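Local coordinates for Alpha/beta hydrolase fold-3 domain protein (Sulfolobus islandicus, PDB 5LK6) that probably hydrolyses carboxylic ester bonds, as a thermostable lipase or carboxylesterase built on the alpha/beta hydrolase fold, at residues P2-I7 and I283-D288; G14-I19 and G195-R200; D124-T129 and A161-G166; W131-L136 and K167-Y172. One frame throughout, in Å; residues are numbered along the deposited sequence.

From the N terminus, segment 2-7 pairs with 283-288 in contact 1, which closes a loop over nearly the whole chain and ties the first helix to the start of the last. Contact 2 joins the loop at 14-19 to the one at 195-200 and falls within that great loop; the two contacts touch where Leu3 packs on Phe196. Both further contacts lie within the span of contact 2, on the other side of the chain's centre. Contact 3 (124-129 with 161-166) and contact 4 (131-136 with 167-172) alternate along the chain and so cross; side by side, they bind helix 120-133 to the end of helix 152-163 and to the loop before strand 173-176.

Contact 1 of 4, residues P2-I7 and I283-D288; sequences PLDPRI and IEQGRD
The carboxylate of Asp4 and the amide of Gln285 meet with their planes turned 66° apart. Gln285 NE2 donates to the anti lone pair of Asp4 OD2 over 3.2 Å, nearly straight at 160°, with the oxygen a little out of the amide plane. Asp4 OD1 is gripped twice from its own segment: Arg6 NE donates to the syn lone pair of this oxygen within a salt bridge, in plane at the guanidinium edge, while backbone Arg6 N, 2.9 Å from Asp4 OD1, comes from above the carboxylate plane. Asp4 is the N-cap of helix 5-12, and this is its capping bond. Aspartate suits this place because its short side chain, extended away from the backbone N (chi1 -179°), serves the helix with one oxygen and leaves the other for Gln285. A water donates to Asp4 OD2 at 2.7 Å and to Gln285 OE1 at 2.9 Å. Glutamine offers a donor and an acceptor, and using both should settle which way its amide is turned. Alongside, Ile7 CD1 meets Ile283 CG2 at 3.9 Å, the side chains crossing at about a right angle; such branched apolar groups suit a buried spot. Strand 272-273 lies against both segments: Ile7 and Gln285 each touch Val272. Arg6 bonds Gly261 and Asp288 forms a salt bridge to Arg299, both of the second subunit, which thus borders helices 5-12 and 285-302.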
loop_
_atom_site.group_PDB
_atom_site.type_symbol
_atom_site.label_atom_id
_atom_site.label_comp_id
_atom_site.label_asym_id
_atom_site.label_seq_id
_atom_site.Cartn_x
_atom_site.Cartn_y
_atom_site.Cartn_z
ATOM N N PRO A 2 -17.864 2.878 -1.298
ATOM C CA PRO A 2 -18.223 2.655 -2.714
ATOM C C PRO A 2 -17.034 2.733 -3.677
ATOM O O PRO A 2 -15.938 3.152 -3.316
ATOM C CB PRO A 2 -19.237 3.796 -3.044
ATOM C CG PRO A 2 -19.270 4.675 -1.851
ATOM C CD PRO A 2 -18.734 3.887 -0.676
ATOM N N LEU A 3 -17.313 2.369 -4.915
ATOM C CA LEU A 3 -16.369 2.481 -5.986
ATOM C C LEU A 3 -15.842 3.899 -6.116
ATOM O O LEU A 3 -16.558 4.841 -5.905
ATOM C CB LEU A 3 -17.103 2.079 -7.258
ATOM C CG LEU A 3 -16.499 1.164 -8.329
ATOM C CD1 LEU A 3 -15.369 0.186 -7.921
ATOM C CD2 LEU A 3 -17.692 0.461 -8.967
ATOM N N ASP A 4 -14.583 4.067 -6.471
ATOM C CA ASP A 4 -14.114 5.378 -6.894
ATOM C C ASP A 4 -15.038 5.866 -8.015
ATOM O O ASP A 4 -15.281 5.151 -8.945
ATOM C CB ASP A 4 -12.654 5.304 -7.360
ATOM C CG ASP A 4 -12.087 6.663 -7.786
ATOM O OD1 ASP A 4 -12.903 7.571 -8.101
ATOM O OD2 ASP A 4 -10.828 6.805 -7.823
ATOM N N PRO A 5 -15.605 7.060 -7.895
ATOM C CA PRO A 5 -16.384 7.620 -9.025
ATOM C C PRO A 5 -15.742 7.533 -10.400
ATOM O O PRO A 5 -16.446 7.253 -11.342
ATOM C CB PRO A 5 -16.561 9.084 -8.612
ATOM C CG PRO A 5 -16.797 8.940 -7.116
ATOM C CD PRO A 5 -15.839 7.856 -6.661
ATOM N N ARG A 6 -14.436 7.757 -10.507
ATOM C CA ARG A 6 -13.754 7.706 -11.804
ATOM C C ARG A 6 -13.989 6.304 -12.443
ATOM O O ARG A 6 -14.081 6.167 -13.661
ATOM C CB ARG A 6 -12.248 7.992 -11.634
ATOM C CG ARG A 6 -11.808 9.453 -11.497
ATOM C CD ARG A 6 -10.686 9.779 -10.449
ATOM N NE ARG A 6 -11.289 10.144 -9.138
ATOM C CZ ARG A 6 -11.316 11.355 -8.532
ATOM N NH1 ARG A 6 -10.677 12.431 -9.057
ATOM N NH2 ARG A 6 -12.013 11.488 -7.346
ATOM N N ILE A 7 -14.047 5.269 -11.609
ATOM C CA ILE A 7 -14.145 3.887 -12.069
ATOM C C ILE A 7 -15.602 3.541 -12.403
ATOM O O ILE A 7 -15.849 2.814 -13.345
ATOM C CB ILE A 7 -13.537 2.900 -11.035
ATOM C CG1 ILE A 7 -12.046 3.256 -10.743
ATOM C CG2 ILE A 7 -13.711 1.451 -11.502
ATOM C CD1 ILE A 7 -11.393 2.393 -9.668
ATOM N N ILE A 283 -6.576 4.715 -13.747
ATOM C CA ILE A 283 -6.902 4.384 -12.358
ATOM C C ILE A 283 -5.621 4.667 -11.577
ATOM O O ILE A 283 -4.764 3.790 -11.451
ATOM C CB ILE A 283 -7.343 2.886 -12.261
ATOM C CG1 ILE A 283 -8.573 2.646 -13.107
ATOM C CG2 ILE A 283 -7.650 2.497 -10.842
ATOM C CD1 ILE A 283 -9.134 1.229 -13.037
ATOM N N GLU A 284 -5.477 5.911 -11.136
ATOM C CA GLU A 284 -4.281 6.412 -10.441
ATOM C C GLU A 284 -3.800 5.449 -9.329
ATOM O O GLU A 284 -2.605 5.285 -9.123
ATOM C CB GLU A 284 -4.517 7.902 -9.948
ATOM C CG GLU A 284 -3.580 8.573 -8.867
ATOM C CD GLU A 284 -2.322 9.334 -9.412
ATOM O OE1 GLU A 284 -2.123 9.327 -10.673
ATOM O OE2 GLU A 284 -1.525 9.946 -8.584
ATOM N N GLN A 285 -4.703 4.764 -8.649
ATOM C CA GLN A 285 -4.299 3.891 -7.547
ATOM C C GLN A 285 -3.350 2.802 -8.040
ATOM O O GLN A 285 -2.531 2.293 -7.285
ATOM C CB GLN A 285 -5.503 3.221 -6.842
ATOM C CG GLN A 285 -6.498 4.111 -6.108
ATOM C CD GLN A 285 -7.596 4.607 -6.988
ATOM O OE1 GLN A 285 -7.433 4.724 -8.188
ATOM N NE2 GLN A 285 -8.712 4.958 -6.395
ATOM N N GLY A 286 -3.492 2.426 -9.297
ATOM C CA GLY A 286 -2.554 1.527 -9.929
ATOM C C GLY A 286 -1.103 1.975 -9.872
ATOM O O GLY A 286 -0.199 1.154 -9.611
ATOM N N ARG A 287 -0.890 3.274 -10.094
ATOM C CA ARG A 287 0.471 3.863 -9.998
ATOM C C ARG A 287 1.015 3.674 -8.597
ATOM O O ARG A 287 2.187 3.337 -8.393
ATOM C CB ARG A 287 0.469 5.348 -10.359
ATOM C CG ARG A 287 0.140 5.636 -11.821
ATOM C CD ARG A 287 0.157 7.143 -12.028
ATOM N NE ARG A 287 -0.304 7.557 -13.355
ATOM C CZ ARG A 287 0.442 7.514 -14.474
ATOM N NH1 ARG A 287 1.681 7.023 -14.469
ATOM N NH2 ARG A 287 -0.071 7.900 -15.642
ATOM N N ASP A 288 0.127 3.861 -7.627
ATOM C CA ASP A 288 0.508 3.707 -6.208
ATOM C C ASP A 288 0.830 2.271 -5.870
ATOM O O ASP A 288 1.780 2.031 -5.171
ATOM C CB ASP A 288 -0.530 4.333 -5.277
ATOM C CG ASP A 288 -0.681 5.839 -5.508
ATOM O OD1 ASP A 288 0.275 6.500 -5.985
ATOM O OD2 ASP A 288 -1.770 6.372 -5.194
HETATM O O HOH W 1 -9.379 6.042 -9.940
#

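Contact 2 of 4, residues G14-I19 and G195-R200; sequences GFIVPI and GFFLTR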
loop_
_atom_site.group_PDB
_atom_site.type_symbol
_atom_site.label_atom_id
_atom_site.label_comp_id
_atom_site.label_asym_id
_atom_site.label_seq_id
_atom_site.Cartn_x
_atom_site.Cartn_y
_atom_site.Cartn_z
ATOM N N GLY A 14 -18.927 1.528 -20.844
ATOM C CA GLY A 14 -18.602 0.292 -21.588
ATOM C C GLY A 14 -17.171 -0.248 -21.614
ATOM O O GLY A 14 -16.832 -1.120 -22.451
ATOM N N PHE A 15 -16.337 0.215 -20.703
ATOM C CA PHE A 15 -15.001 -0.390 -20.496
ATOM C C PHE A 15 -15.157 -1.849 -19.979
ATOM O O PHE A 15 -15.664 -2.098 -18.866
ATOM C CB PHE A 15 -14.205 0.492 -19.544
ATOM C CG PHE A 15 -12.826 0.032 -19.244
ATOM C CD1 PHE A 15 -11.757 0.460 -20.036
ATOM C CD2 PHE A 15 -12.564 -0.697 -18.096
ATOM C CE1 PHE A 15 -10.462 0.075 -19.742
ATOM C CE2 PHE A 15 -11.272 -1.080 -17.770
ATOM C CZ PHE A 15 -10.222 -0.707 -18.592
ATOM N N ILE A 16 -14.766 -2.798 -20.834
ATOM C CA ILE A 16 -15.027 -4.206 -20.620
ATOM C C ILE A 16 -14.155 -5.079 -21.511
ATOM O O ILE A 16 -13.772 -4.710 -22.629
ATOM C CB ILE A 16 -16.545 -4.542 -20.879
ATOM C CG1 ILE A 16 -17.004 -5.843 -20.114
ATOM C CG2 ILE A 16 -16.866 -4.546 -22.398
ATOM C CD1 ILE A 16 -16.814 -5.925 -18.572
ATOM N N VAL A 17 -13.875 -6.266 -21.016
ATOM C CA VAL A 17 -13.381 -7.327 -21.864
ATOM C C VAL A 17 -14.493 -8.377 -21.888
ATOM O O VAL A 17 -14.775 -8.985 -20.842
ATOM C CB VAL A 17 -12.071 -7.912 -21.347
ATOM C CG1 VAL A 17 -11.589 -8.967 -22.313
ATOM C CG2 VAL A 17 -11.032 -6.820 -21.187
ATOM N N PRO A 18 -15.139 -8.576 -23.066
ATOM C CA PRO A 18 -16.353 -9.450 -23.167
ATOM C C PRO A 18 -16.073 -10.947 -23.135
ATOM O O PRO A 18 -16.493 -11.652 -24.044
ATOM C CB PRO A 18 -16.966 -9.040 -24.513
ATOM C CG PRO A 18 -15.767 -8.587 -25.333
ATOM C CD PRO A 18 -14.758 -7.986 -24.382
ATOM N N ILE A 19 -15.402 -11.415 -22.081
ATOM C CA ILE A 19 -15.040 -12.822 -21.843
ATOM C C ILE A 19 -16.285 -13.701 -21.887
ATOM O O ILE A 19 -17.317 -13.366 -21.290
ATOM C CB ILE A 19 -14.441 -12.986 -20.424
ATOM C CG1 ILE A 19 -13.146 -12.193 -20.234
ATOM C CG2 ILE A 19 -14.214 -14.439 -20.045
ATOM C CD1 ILE A 19 -12.137 -12.441 -21.305
ATOM N N GLY A 195 -20.819 -6.888 -12.531
ATOM C CA GLY A 195 -20.708 -5.442 -12.640
ATOM C C GLY A 195 -19.402 -4.779 -12.191
ATOM O O GLY A 195 -19.325 -3.560 -12.209
ATOM N N PHE A 196 -18.384 -5.539 -11.812
ATOM C CA PHE A 196 -17.120 -4.936 -11.412
ATOM C C PHE A 196 -15.957 -5.444 -12.251
ATOM O O PHE A 196 -14.882 -5.734 -11.758
ATOM C CB PHE A 196 -16.896 -5.200 -9.912
ATOM C CG PHE A 196 -17.937 -4.568 -9.010
ATOM C CD1 PHE A 196 -19.068 -5.241 -8.674
ATOM C CD2 PHE A 196 -17.781 -3.301 -8.546
ATOM C CE1 PHE A 196 -20.022 -4.694 -7.821
ATOM C CE2 PHE A 196 -18.726 -2.748 -7.695
ATOM C CZ PHE A 196 -19.865 -3.434 -7.332
ATOM N N PHE A 197 -16.206 -5.558 -13.541
ATOM C CA PHE A 197 -15.214 -5.771 -14.546
ATOM C C PHE A 197 -14.814 -7.233 -14.634
ATOM O O PHE A 197 -14.913 -7.810 -15.691
ATOM C CB PHE A 197 -14.043 -4.811 -14.387
ATOM C CG PHE A 197 -13.036 -4.884 -15.518
ATOM C CD1 PHE A 197 -13.276 -4.253 -16.730
ATOM C CD2 PHE A 197 -11.836 -5.582 -15.358
ATOM C CE1 PHE A 197 -12.350 -4.322 -17.743
ATOM C CE2 PHE A 197 -10.921 -5.655 -16.391
ATOM C CZ PHE A 197 -11.184 -5.045 -17.586
ATOM N N LEU A 198 -14.318 -7.828 -13.567
ATOM C CA LEU A 198 -14.158 -9.266 -13.495
ATOM C C LEU A 198 -15.448 -9.806 -12.854
ATOM O O LEU A 198 -15.853 -9.346 -11.787
ATOM C CB LEU A 198 -12.897 -9.682 -12.717
ATOM C CG LEU A 198 -12.752 -11.176 -12.411
ATOM C CD1 LEU A 198 -12.505 -11.947 -13.692
ATOM C CD2 LEU A 198 -11.660 -11.480 -11.397
ATOM N N THR A 199 -16.077 -10.773 -13.534
ATOM C CA THR A 199 -17.335 -11.393 -13.123
ATOM C C THR A 199 -17.194 -12.850 -12.841
ATOM O O THR A 199 -16.260 -13.494 -13.314
ATOM C CB THR A 199 -18.423 -11.265 -14.222
ATOM O OG1 THR A 199 -18.130 -12.087 -15.369
ATOM C CG2 THR A 199 -18.551 -9.858 -14.632
ATOM N N ARG A 200 -18.149 -13.373 -12.091
ATOM C CA ARG A 200 -18.185 -14.789 -11.806
ATOM C C ARG A 200 -18.239 -15.579 -13.142
ATOM O O ARG A 200 -17.542 -16.576 -13.279
ATOM C CB ARG A 200 -19.365 -15.145 -10.904
ATOM C CG ARG A 200 -19.218 -16.410 -10.060
ATOM C CD ARG A 200 -20.601 -16.976 -9.802
ATOM N NE ARG A 200 -20.748 -17.708 -8.528
ATOM C CZ ARG A 200 -21.525 -17.357 -7.474
ATOM N NH1 ARG A 200 -22.280 -16.203 -7.435
ATOM N NH2 ARG A 200 -21.543 -18.205 -6.424
HETATM O O HOH W 2 -13.871 -7.398 -18.113
#
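Phe197 and Phe15 join two loops beside the probable active site: the Phe197 side chain is close to, but not in contact with, the probable Ser-His-Asp triad, and neighbouring Leu198 packs on Asp244 and His274, two of its likely members. The rings of Phe15 and Phe197 lie almost parallel, 23° between planes, yet so displaced, with centroids 5.2 Å apart, that little of one lies over the other. Their nearest atoms are Phe15 CE2 and Phe197 CE1. The carbonyl O of Phe15 lies in plane at the edge of the Phe197 ring. Ile16 CA stands 3.9 Å from Phe197 CE1, and further along Val17 CG2 reaches Phe197 CZ at 4.0 Å. A flat, wide side chain suits position 197, because one ring can meet all three residues. Polar contact runs through a water that accepts from Val17 N at 3.1 Å and donates to Phe197 O at 2.7 Å; the same water stands 3.3 Å above the centre of the Phe197 ring. Helix 24-36 backs Phe15 and Val17 through Leu34. The chemistry is thus apolar packing between side chains plus one water bridge between backbones, which links the loops without any direct polar bond.

Contact 3 of 4, residues D124-T129 and A161-G166; sequences DSFDAT and ALLSKG
Phe126 reaches from helix 120-133 to Leu163 and Ser164 at the end of helix 152-163, two neighbouring helices of the alpha/beta hydrolase fold. Helix 152-163 follows a strand and turn that fit the nucleophile elbow of this fold. From CB, which points toward the other segment and has Leu163 CD1 4.4 Å from Phe126 CB, the side chain runs with CG anti to the backbone N (chi1 -178°), and this carries the ring across the gap between the helices. Phe126 CD1 lies 3.9 Å from Leu163 CB, an apolar contact closest at the base of the leucine. One atom further out, Phe126 CE1 meets Ser164 OG at 3.7 Å, the oxygen lying at the ring edge near its plane, and Leu163 O at 3.8 Å. At the tip, Phe126 CZ is 4.2 Å from Leu163 O and just as far from Lys167 CE, where this contact passes into the next. Phenylalanine suits the place because a long, flat side chain can bridge backbones whose nearest CA atoms, those of Phe126 and Leu163, are 7.6 Å apart. Serine suits the buried spot just past Leu163: small, it turns its hydroxyl back to bond Val160 O, so the ring edge meets an oxygen already engaged. On the inner side of helix 120-133, Ser125 and Thr129 both pack on Val160. Thr129 likewise spends its hydroxyl on its own helix: OG1 donates to Ser125 O at 2.9 Å, and Thr129 N reaches that same oxygen from the opposite face of its carbonyl plane.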
loop_
_atom_site.group_PDB
_atom_site.type_symbol
_atom_site.label_atom_id
_atom_site.label_comp_id
_atom_site.label_asym_id
_atom_site.label_seq_id
_atom_site.Cartn_x
_atom_site.Cartn_y
_atom_site.Cartn_z
ATOM N N ASP A 124 5.578 -24.268 -17.345
ATOM C CA ASP A 124 6.380 -23.213 -17.953
ATOM C C ASP A 124 6.874 -22.170 -16.936
ATOM O O ASP A 124 8.045 -21.767 -16.960
ATOM C CB ASP A 124 5.602 -22.506 -19.071
ATOM C CG ASP A 124 5.387 -23.388 -20.310
ATOM O OD1 ASP A 124 5.858 -24.551 -20.328
ATOM O OD2 ASP A 124 4.748 -22.906 -21.280
ATOM N N SER A 125 5.982 -21.721 -16.064
ATOM C CA SER A 125 6.308 -20.694 -15.082
ATOM C C SER A 125 7.405 -21.186 -14.110
ATOM O O SER A 125 8.324 -20.433 -13.795
ATOM C CB SER A 125 5.056 -20.252 -14.315
ATOM O OG SER A 125 4.167 -19.557 -15.161
ATOM N N PHE A 126 7.315 -22.434 -13.669
ATOM C CA PHE A 126 8.361 -23.046 -12.871
ATOM C C PHE A 126 9.672 -23.234 -13.605
ATOM O O PHE A 126 10.723 -22.935 -13.080
ATOM C CB PHE A 126 7.941 -24.416 -12.408
ATOM C CG PHE A 126 8.954 -25.083 -11.527
ATOM C CD1 PHE A 126 9.163 -24.630 -10.215
ATOM C CD2 PHE A 126 9.708 -26.177 -11.990
ATOM C CE1 PHE A 126 10.099 -25.249 -9.376
ATOM C CE2 PHE A 126 10.648 -26.805 -11.155
ATOM C CZ PHE A 126 10.850 -26.338 -9.856
ATOM N N ASP A 127 9.618 -23.804 -14.787
ATOM C CA ASP A 127 10.820 -24.081 -15.555
ATOM C C ASP A 127 11.602 -22.823 -15.850
ATOM O O ASP A 127 12.821 -22.870 -15.797
ATOM C CB ASP A 127 10.477 -24.781 -16.880
ATOM C CG ASP A 127 10.052 -26.204 -16.678
ATOM O OD1 ASP A 127 10.154 -26.702 -15.544
ATOM O OD2 ASP A 127 9.600 -26.830 -17.651
ATOM N N ALA A 128 10.895 -21.735 -16.206
ATOM C CA ALA A 128 11.491 -20.400 -16.388
ATOM C C ALA A 128 12.095 -19.880 -15.085
ATOM O O ALA A 128 13.230 -19.433 -15.074
ATOM C CB ALA A 128 10.481 -19.419 -16.941
ATOM N N THR A 129 11.377 -19.990 -13.975
ATOM C CA THR A 129 11.924 -19.553 -12.704
ATOM C C THR A 129 13.224 -20.303 -12.377
ATOM O O THR A 129 14.228 -19.703 -12.003
ATOM C CB THR A 129 10.891 -19.689 -11.565
ATOM O OG1 THR A 129 9.804 -18.816 -11.855
ATOM C CG2 THR A 129 11.478 -19.306 -10.212
ATOM N N ALA A 161 6.098 -20.763 -6.065
ATOM C CA ALA A 161 6.747 -20.654 -4.764
ATOM C C ALA A 161 6.603 -21.901 -3.947
ATOM O O ALA A 161 7.513 -22.265 -3.213
ATOM C CB ALA A 161 6.210 -19.473 -3.960
ATOM N N LEU A 162 5.432 -22.493 -3.996
ATOM C CA LEU A 162 5.186 -23.783 -3.383
ATOM C C LEU A 162 6.074 -24.896 -3.967
ATOM O O LEU A 162 6.755 -25.602 -3.221
ATOM C CB LEU A 162 3.717 -24.152 -3.538
ATOM C CG LEU A 162 2.816 -23.672 -2.409
ATOM C CD1 LEU A 162 1.345 -23.531 -2.855
ATOM C CD2 LEU A 162 2.967 -24.641 -1.235
ATOM N N LEU A 163 6.033 -25.052 -5.292
ATOM C CA LEU A 163 6.867 -26.015 -6.019
ATOM C C LEU A 163 8.383 -25.839 -5.816
ATOM O O LEU A 163 9.141 -26.759 -6.051
ATOM C CB LEU A 163 6.589 -25.861 -7.519
ATOM C CG LEU A 163 5.216 -26.367 -8.032
ATOM C CD1 LEU A 163 5.002 -26.060 -9.513
ATOM C CD2 LEU A 163 5.060 -27.846 -7.744
ATOM N N SER A 164 8.790 -24.635 -5.436
ATOM C CA SER A 164 10.169 -24.262 -5.220
ATOM C C SER A 164 10.649 -24.514 -3.821
ATOM O O SER A 164 11.845 -24.386 -3.600
ATOM C CB SER A 164 10.361 -22.771 -5.495
ATOM O OG SER A 164 10.200 -22.489 -6.868
ATOM N N LYS A 165 9.772 -24.872 -2.884
ATOM C CA LYS A 165 10.183 -25.143 -1.507
ATOM C C LYS A 165 11.260 -26.256 -1.448
ATOM O O LYS A 165 11.047 -27.315 -1.987
ATOM C CB LYS A 165 8.966 -25.523 -0.660
ATOM C CG LYS A 165 9.154 -25.357 0.838
ATOM C CD LYS A 165 7.997 -25.953 1.637
ATOM C CE LYS A 165 8.565 -26.525 2.934
ATOM N NZ LYS A 165 7.504 -27.083 3.815
ATOM N N GLY A 166 12.417 -25.978 -0.833
ATOM C CA GLY A 166 13.567 -26.918 -0.795
ATOM C C GLY A 166 14.332 -27.157 -2.108
ATOM O O GLY A 166 15.056 -28.135 -2.236
#

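Contact 4 of 4, residues W131-L136 and K167-Y172; sequences WVYNNL and KLNLKY
Tyr133, in the last turn of helix 120-133, packs against Leu168 in the loop that leads from helix 152-163 into strand 173-176 of the alpha/beta hydrolase fold. The leucine lies over one ring face in a CH-pi contact: Leu168 CG is 3.9 Å from the ring centroid and only 11° off the normal. Leu168 CD1 extends this toward one side of the ring, 3.8 Å from Tyr133 CD2. With its first torsion fully extended (chi1 180°), the tyrosine projects from the helix, and its hydroxyl reaches the loop backbone. There Asn169 N donates to Tyr133 OH over 3.2 Å, almost perfectly straight at 177°. Tyrosine therefore suits the place twice over, giving a face for the buried leucine and an acceptor for a loop N-H outside regular structure. Val145 of strand 144-150 is touched by both Tyr133 and Leu170, while Leu168 also leans on Thr129 of the helix. Just past the helix, Asn135 ND2 donates to Trp131 O at 2.8 Å and stands 3.3 Å above the Trp131 ring plane, offset toward its rim.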
loop_
_atom_site.group_PDB
_atom_site.type_symbol
_atom_site.label_atom_id
_atom_site.label_comp_id
_atom_site.label_asym_id
_atom_site.label_seq_id
_atom_site.Cartn_x
_atom_site.Cartn_y
_atom_site.Cartn_z
ATOM N N TRP A 131 15.237 -21.916 -14.378
ATOM C CA TRP A 131 16.302 -21.617 -15.281
ATOM C C TRP A 131 16.930 -20.254 -15.021
ATOM O O TRP A 131 18.158 -20.142 -15.032
ATOM C CB TRP A 131 15.804 -21.668 -16.710
ATOM C CG TRP A 131 16.839 -21.451 -17.723
ATOM C CD1 TRP A 131 17.644 -22.425 -18.313
ATOM C CD2 TRP A 131 17.206 -20.193 -18.330
ATOM N NE1 TRP A 131 18.462 -21.834 -19.252
ATOM C CE2 TRP A 131 18.224 -20.481 -19.300
ATOM C CE3 TRP A 131 16.753 -18.877 -18.187
ATOM C CZ2 TRP A 131 18.802 -19.493 -20.112
ATOM C CZ3 TRP A 131 17.344 -17.865 -18.989
ATOM C CH2 TRP A 131 18.371 -18.194 -19.938
ATOM N N VAL A 132 16.098 -19.225 -14.813
ATOM C CA VAL A 132 16.607 -17.881 -14.523
ATOM C C VAL A 132 17.481 -17.912 -13.237
ATOM O O VAL A 132 18.545 -17.317 -13.182
ATOM C CB VAL A 132 15.468 -16.848 -14.431
ATOM C CG1 VAL A 132 15.940 -15.531 -13.783
ATOM C CG2 VAL A 132 14.872 -16.596 -15.802
ATOM N N TYR A 133 17.021 -18.633 -12.234
ATOM C CA TYR A 133 17.733 -18.794 -10.990
ATOM C C TYR A 133 19.107 -19.467 -11.133
ATOM O O TYR A 133 19.984 -19.189 -10.341
ATOM C CB TYR A 133 16.850 -19.622 -10.075
ATOM C CG TYR A 133 17.386 -19.931 -8.706
ATOM C CD1 TYR A 133 17.167 -19.079 -7.666
ATOM C CD2 TYR A 133 18.083 -21.115 -8.445
ATOM C CE1 TYR A 133 17.624 -19.378 -6.402
ATOM C CE2 TYR A 133 18.545 -21.423 -7.191
ATOM C CZ TYR A 133 18.316 -20.548 -6.180
ATOM O OH TYR A 133 18.717 -20.811 -4.911
ATOM N N ASN A 134 19.266 -20.365 -12.118
ATOM C CA ASN A 134 20.523 -21.095 -12.384
ATOM C C ASN A 134 21.382 -20.401 -13.411
ATOM O O ASN A 134 22.310 -20.976 -13.864
ATOM C CB ASN A 134 20.231 -22.502 -12.915
ATOM C CG ASN A 134 19.652 -23.393 -11.862
ATOM O OD1 ASN A 134 20.002 -23.319 -10.684
ATOM N ND2 ASN A 134 18.760 -24.244 -12.267
ATOM N N ASN A 135 21.041 -19.186 -13.803
ATOM C CA ASN A 135 21.748 -18.474 -14.814
ATOM C C ASN A 135 21.729 -16.985 -14.470
ATOM O O ASN A 135 21.589 -16.128 -15.372
ATOM C CB ASN A 135 21.087 -18.740 -16.158
ATOM C CG ASN A 135 21.356 -20.149 -16.668
ATOM O OD1 ASN A 135 22.448 -20.423 -17.162
ATOM N ND2 ASN A 135 20.342 -21.060 -16.573
ATOM N N LEU A 136 21.919 -16.653 -13.190
ATOM C CA LEU A 136 21.878 -15.237 -12.802
ATOM C C LEU A 136 22.975 -14.427 -13.484
ATOM O O LEU A 136 22.739 -13.275 -13.863
ATOM C CB LEU A 136 21.943 -15.075 -11.281
ATOM C CG LEU A 136 20.670 -15.624 -10.609
ATOM C CD1 LEU A 136 20.816 -15.837 -9.091
ATOM C CD2 LEU A 136 19.469 -14.741 -10.958
ATOM N N LYS A 167 14.111 -26.318 -3.111
ATOM C CA LYS A 167 14.836 -26.388 -4.367
ATOM C C LYS A 167 15.437 -25.048 -4.721
ATOM O O LYS A 167 16.486 -25.002 -5.320
ATOM C CB LYS A 167 13.916 -26.748 -5.533
ATOM C CG LYS A 167 13.226 -28.120 -5.563
ATOM C CD LYS A 167 13.174 -28.659 -7.028
ATOM C CE LYS A 167 11.953 -29.513 -7.394
ATOM N NZ LYS A 167 11.580 -30.399 -6.267
ATOM N N LEU A 168 14.746 -23.951 -4.416
ATOM C CA LEU A 168 15.112 -22.607 -4.841
ATOM C C LEU A 168 14.919 -21.688 -3.644
ATOM O O LEU A 168 13.876 -21.762 -3.010
ATOM C CB LEU A 168 14.130 -22.170 -5.929
ATOM C CG LEU A 168 14.496 -22.240 -7.393
ATOM C CD1 LEU A 168 15.180 -23.541 -7.744
ATOM C CD2 LEU A 168 13.274 -22.055 -8.267
ATOM N N ASN A 169 15.864 -20.787 -3.367
ATOM C CA ASN A 169 15.634 -19.732 -2.363
ATOM C C ASN A 169 15.197 -18.482 -3.057
ATOM O O ASN A 169 16.010 -17.665 -3.441
ATOM C CB ASN A 169 16.855 -19.495 -1.476
ATOM C CG ASN A 169 17.346 -20.794 -0.851
ATOM O OD1 ASN A 169 18.547 -21.024 -0.768
ATOM N ND2 ASN A 169 16.406 -21.685 -0.459
ATOM N N LEU A 170 13.888 -18.357 -3.218
ATOM C CA LEU A 170 13.283 -17.134 -3.745
ATOM C C LEU A 170 13.321 -16.034 -2.660
ATOM O O LEU A 170 13.090 -16.300 -1.481
ATOM C CB LEU A 170 11.848 -17.422 -4.244
ATOM C CG LEU A 170 11.842 -18.451 -5.378
ATOM C CD1 LEU A 170 10.440 -18.921 -5.733
ATOM C CD2 LEU A 170 12.599 -17.892 -6.594
ATOM N N LYS A 171 13.640 -14.806 -3.040
ATOM C CA LYS A 171 13.711 -13.761 -2.014
ATOM C C LYS A 171 12.307 -13.379 -1.526
ATOM O O LYS A 171 12.143 -13.033 -0.340
ATOM C CB LYS A 171 14.458 -12.495 -2.484
ATOM C CG LYS A 171 15.931 -12.650 -2.832
ATOM C CD LYS A 171 16.727 -13.422 -1.789
ATOM C CE LYS A 171 18.213 -13.054 -1.826
ATOM N NZ LYS A 171 18.888 -13.623 -0.634
ATOM N N TYR A 172 11.308 -13.479 -2.418
ATOM C CA TYR A 172 10.050 -12.773 -2.214
ATOM C C TYR A 172 9.034 -13.188 -3.281
ATOM O O TYR A 172 9.396 -13.515 -4.412
ATOM C CB TYR A 172 10.316 -11.241 -2.285
ATOM C CG TYR A 172 9.457 -10.359 -1.439
ATOM C CD1 TYR A 172 9.779 -10.075 -0.089
ATOM C CD2 TYR A 172 8.360 -9.753 -1.974
ATOM C CE1 TYR A 172 8.985 -9.233 0.691
ATOM C CE2 TYR A 172 7.554 -8.922 -1.202
ATOM C CZ TYR A 172 7.852 -8.677 0.128
ATOM O OH TYR A 172 6.995 -7.841 0.818
#